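Phytase (Citrobacter braakii, PDB 3ZHC) belongs to branch 2 of the histidine phosphatase superfamily, pairing an alpha/beta core with a largely helical region, and forms a two-chain assembly here. Local coordinates at residues 257-260 with 261-265. The protein carries 2 engineered substitutions. Residues are numbered along the deposited sequence; the frame is centred on the assembly and turned at random.
Sequences RITG and EKEWR
At the first turn of helix 260-280, the side chain of Glu263 folds back onto Thr259 in the incoming loop. Thr259 N donates to Glu263 OE1 at 2.7 Å. The N-H points well at the oxygen (158°) but meets it from above the carboxylate plane. CG of Glu263 lies anti to its own carbonyl carbon (chi1 -72°), and the extended chain beyond carries the carboxylate back to Thr259. A water also donates to OE1 and to Arg257 O, and it hydrogen-bonds Thr259 OG1 at 2.6 Å. OE1 therefore accepts two bonds, and the water ties three loop and helix residues together. Trp264 N closes the helical turn on Gly260 O. The positive phi of Gly260 (71°) suits the bend into the helix.

Ile258 packs on Trp264. Its CD1 lies 3.7 Å from Trp264 CH2, over the six-membered ring. Phe242 and Glu246 of helix 231-247 touch Ile258 and Trp264 respectively, so the pair packs the loop and the start of helix 260-280 against helix 231-247. In the same turn, Arg265 NE gives Glu261 OE2 a nearly straight hydrogen bond, part of a salt bridge, on the anti side of that oxygen. Over the indole, Ile258 CG2 makes a CH-pi contact, 3.5 Å from the centroid of the five-membered ring of Trp264 and close to its normal.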
ATOM      1  N   ARG B 257       3.413   0.395  23.463  1.00 19.04           N
ATOM      2  CA  ARG B 257       4.278  -0.461  22.597  1.00 19.25           C
ATOM      3  C   ARG B 257       4.172  -0.250  21.072  1.00 19.31           C
ATOM      4  O   ARG B 257       4.862  -0.939  20.330  1.00 19.42           O
ATOM      5  CB  ARG B 257       4.012  -1.937  22.922  1.00 19.34           C
ATOM      6  CG  ARG B 257       4.472  -2.349  24.315  1.00 19.60           C
ATOM      7  CD  ARG B 257       3.818  -3.647  24.705  1.00 20.33           C
ATOM      8  NE  ARG B 257       4.033  -3.980  26.098  1.00 20.75           N
ATOM      9  CZ  ARG B 257       3.299  -4.855  26.807  1.00 21.38           C
ATOM     10  NH1 ARG B 257       2.260  -5.530  26.264  1.00 21.27           N
ATOM     11  NH2 ARG B 257       3.607  -5.064  28.087  1.00 21.54           N
ATOM     12  N   ILE B 258       3.329   0.677  20.607  1.00 19.47           N
ATOM     13  CA  ILE B 258       3.228   0.973  19.149  1.00 19.53           C
ATOM     14  C   ILE B 258       4.225   2.116  18.843  1.00 19.61           C
ATOM     15  O   ILE B 258       4.096   3.207  19.416  1.00 19.58           O
ATOM     16  CB  ILE B 258       1.805   1.368  18.699  1.00 19.36           C
ATOM     17  CG1 ILE B 258       0.797   0.296  19.106  1.00 19.20           C
ATOM     18  CG2 ILE B 258       1.768   1.595  17.177  1.00 19.46           C
ATOM     19  CD1 ILE B 258      -0.610   0.532  18.596  1.00 18.48           C
ATOM     20  N   THR B 259       5.184   1.835  17.938  0.50 19.72           N
ATOM     21  CA  THR B 259       6.250   2.771  17.513  0.50 19.81           C
ATOM     22  C   THR B 259       6.061   3.282  16.088  0.50 19.82           C
ATOM     23  O   THR B 259       6.425   2.578  15.135  0.50 20.01           O
ATOM     24  CB  THR B 259       7.620   2.062  17.517  0.50 19.82           C
ATOM     25  OG1 THR B 259       7.808   1.361  18.751  0.50 19.89           O
ATOM     26  CG2 THR B 259       8.762   3.067  17.303  0.50 19.81           C
ATOM     27  N   GLY B 260       5.500   4.483  15.916  1.00 19.76           N
ATOM     28  CA  GLY B 260       5.354   5.079  14.562  1.00 19.61           C
ATOM     29  C   GLY B 260       4.338   4.479  13.602  1.00 19.47           C
ATOM     30  O   GLY B 260       3.735   3.423  13.874  1.00 19.56           O
ATOM     31  N   GLU B 261       4.166   5.165  12.459  1.00 19.21           N
ATOM     32  CA  GLU B 261       3.176   4.782  11.418  1.00 18.99           C
ATOM     33  C   GLU B 261       3.360   3.375  10.865  1.00 18.54           C
ATOM     34  O   GLU B 261       2.377   2.732  10.506  1.00 18.46           O
ATOM     35  CB  GLU B 261       3.166   5.798  10.242  1.00 19.14           C
ATOM     36  CG  GLU B 261       1.954   5.596   9.272  1.00 19.68           C
ATOM     37  CD  GLU B 261       1.833   6.642   8.161  1.00 20.68           C
ATOM     38  OE1 GLU B 261       2.701   7.545   8.055  1.00 21.30           O
ATOM     39  OE2 GLU B 261       0.839   6.544   7.381  1.00 20.93           O
ATOM     40  N   LYS B 262       4.599   2.896  10.800  1.00 18.10           N
ATOM     41  CA  LYS B 262       4.861   1.568  10.249  1.00 17.77           C
ATOM     42  C   LYS B 262       4.171   0.484  11.067  1.00 17.35           C
ATOM     43  O   LYS B 262       3.471  -0.356  10.510  1.00 17.16           O
ATOM     44  CB  LYS B 262       6.354   1.247  10.192  1.00 17.90           C
ATOM     45  CG  LYS B 262       6.687   0.225   9.120  1.00 18.17           C
ATOM     46  CD  LYS B 262       7.604  -0.870   9.570  1.00 18.67           C
ATOM     47  CE  LYS B 262       6.881  -1.940  10.372  1.00 19.06           C
ATOM     48  NZ  LYS B 262       7.669  -3.225  10.392  1.00 19.00           N
ATOM     49  N   GLU B 263       4.378   0.511  12.391  1.00 16.95           N
ATOM     50  CA  GLU B 263       3.732  -0.474  13.279  1.00 16.68           C
ATOM     51  C   GLU B 263       2.197  -0.264  13.334  1.00 15.95           C
ATOM     52  O   GLU B 263       1.460  -1.228  13.448  1.00 15.81           O
ATOM     53  CB  GLU B 263       4.367  -0.481  14.676  1.00 16.94           C
ATOM     54  CG  GLU B 263       5.801  -1.136  14.691  1.00 18.11           C
ATOM     55  CD  GLU B 263       6.397  -1.244  16.101  1.00 20.06           C
ATOM     56  OE1 GLU B 263       5.776  -0.703  17.070  1.00 21.02           O
ATOM     57  OE2 GLU B 263       7.502  -1.881  16.250  1.00 21.51           O
ATOM     58  N   TRP B 264       1.742   0.986  13.239  1.00 15.24           N
ATOM     59  CA  TRP B 264       0.296   1.282  13.168  1.00 14.84           C
ATOM     60  C   TRP B 264      -0.362   0.623  11.977  1.00 14.60           C
ATOM     61  O   TRP B 264      -1.448   0.050  12.114  1.00 14.60           O
ATOM     62  CB  TRP B 264       0.009   2.804  13.127  1.00 14.72           C
ATOM     63  CG  TRP B 264      -0.129   3.397  14.436  1.00 14.70           C
ATOM     64  CD1 TRP B 264       0.730   4.265  15.044  1.00 14.99           C
ATOM     65  CD2 TRP B 264      -1.199   3.181  15.352  1.00 14.55           C
ATOM     66  NE1 TRP B 264       0.258   4.607  16.279  1.00 14.82           N
ATOM     67  CE2 TRP B 264      -0.925   3.956  16.501  1.00 14.67           C
ATOM     68  CE3 TRP B 264      -2.379   2.397  15.317  1.00 14.65           C
ATOM     69  CZ2 TRP B 264      -1.783   3.981  17.627  1.00 14.96           C
ATOM     70  CZ3 TRP B 264      -3.241   2.419  16.442  1.00 14.86           C
ATOM     71  CH2 TRP B 264      -2.927   3.213  17.582  1.00 15.03           C
ATOM     72  N   ARG B 265       0.294   0.701  10.814  1.00 14.25           N
ATOM     73  CA  ARG B 265      -0.249   0.111   9.589  1.00 14.14           C
ATOM     74  C   ARG B 265      -0.064  -1.400   9.541  1.00 13.93           C
ATOM     75  O   ARG B 265      -0.905  -2.072   8.959  1.00 13.94           O
ATOM     76  CB  ARG B 265       0.303   0.814   8.336  1.00 14.17           C
ATOM     77  CG  ARG B 265      -0.255   2.272   8.216  1.00 14.33           C
ATOM     78  CD  ARG B 265      -0.112   2.828   6.826  1.00 14.02           C
ATOM     79  NE  ARG B 265      -0.733   4.139   6.678  1.00 13.92           N
ATOM     80  CZ  ARG B 265      -1.999   4.383   6.296  1.00 13.15           C
ATOM     81  NH1 ARG B 265      -2.873   3.390   6.002  1.00 13.02           N
ATOM     82  NH2 ARG B 265      -2.401   5.650   6.205  1.00 12.66           N
TER
HETATM   83  O   HOH W   1       7.289  -1.114  19.232  1.00 39.83           O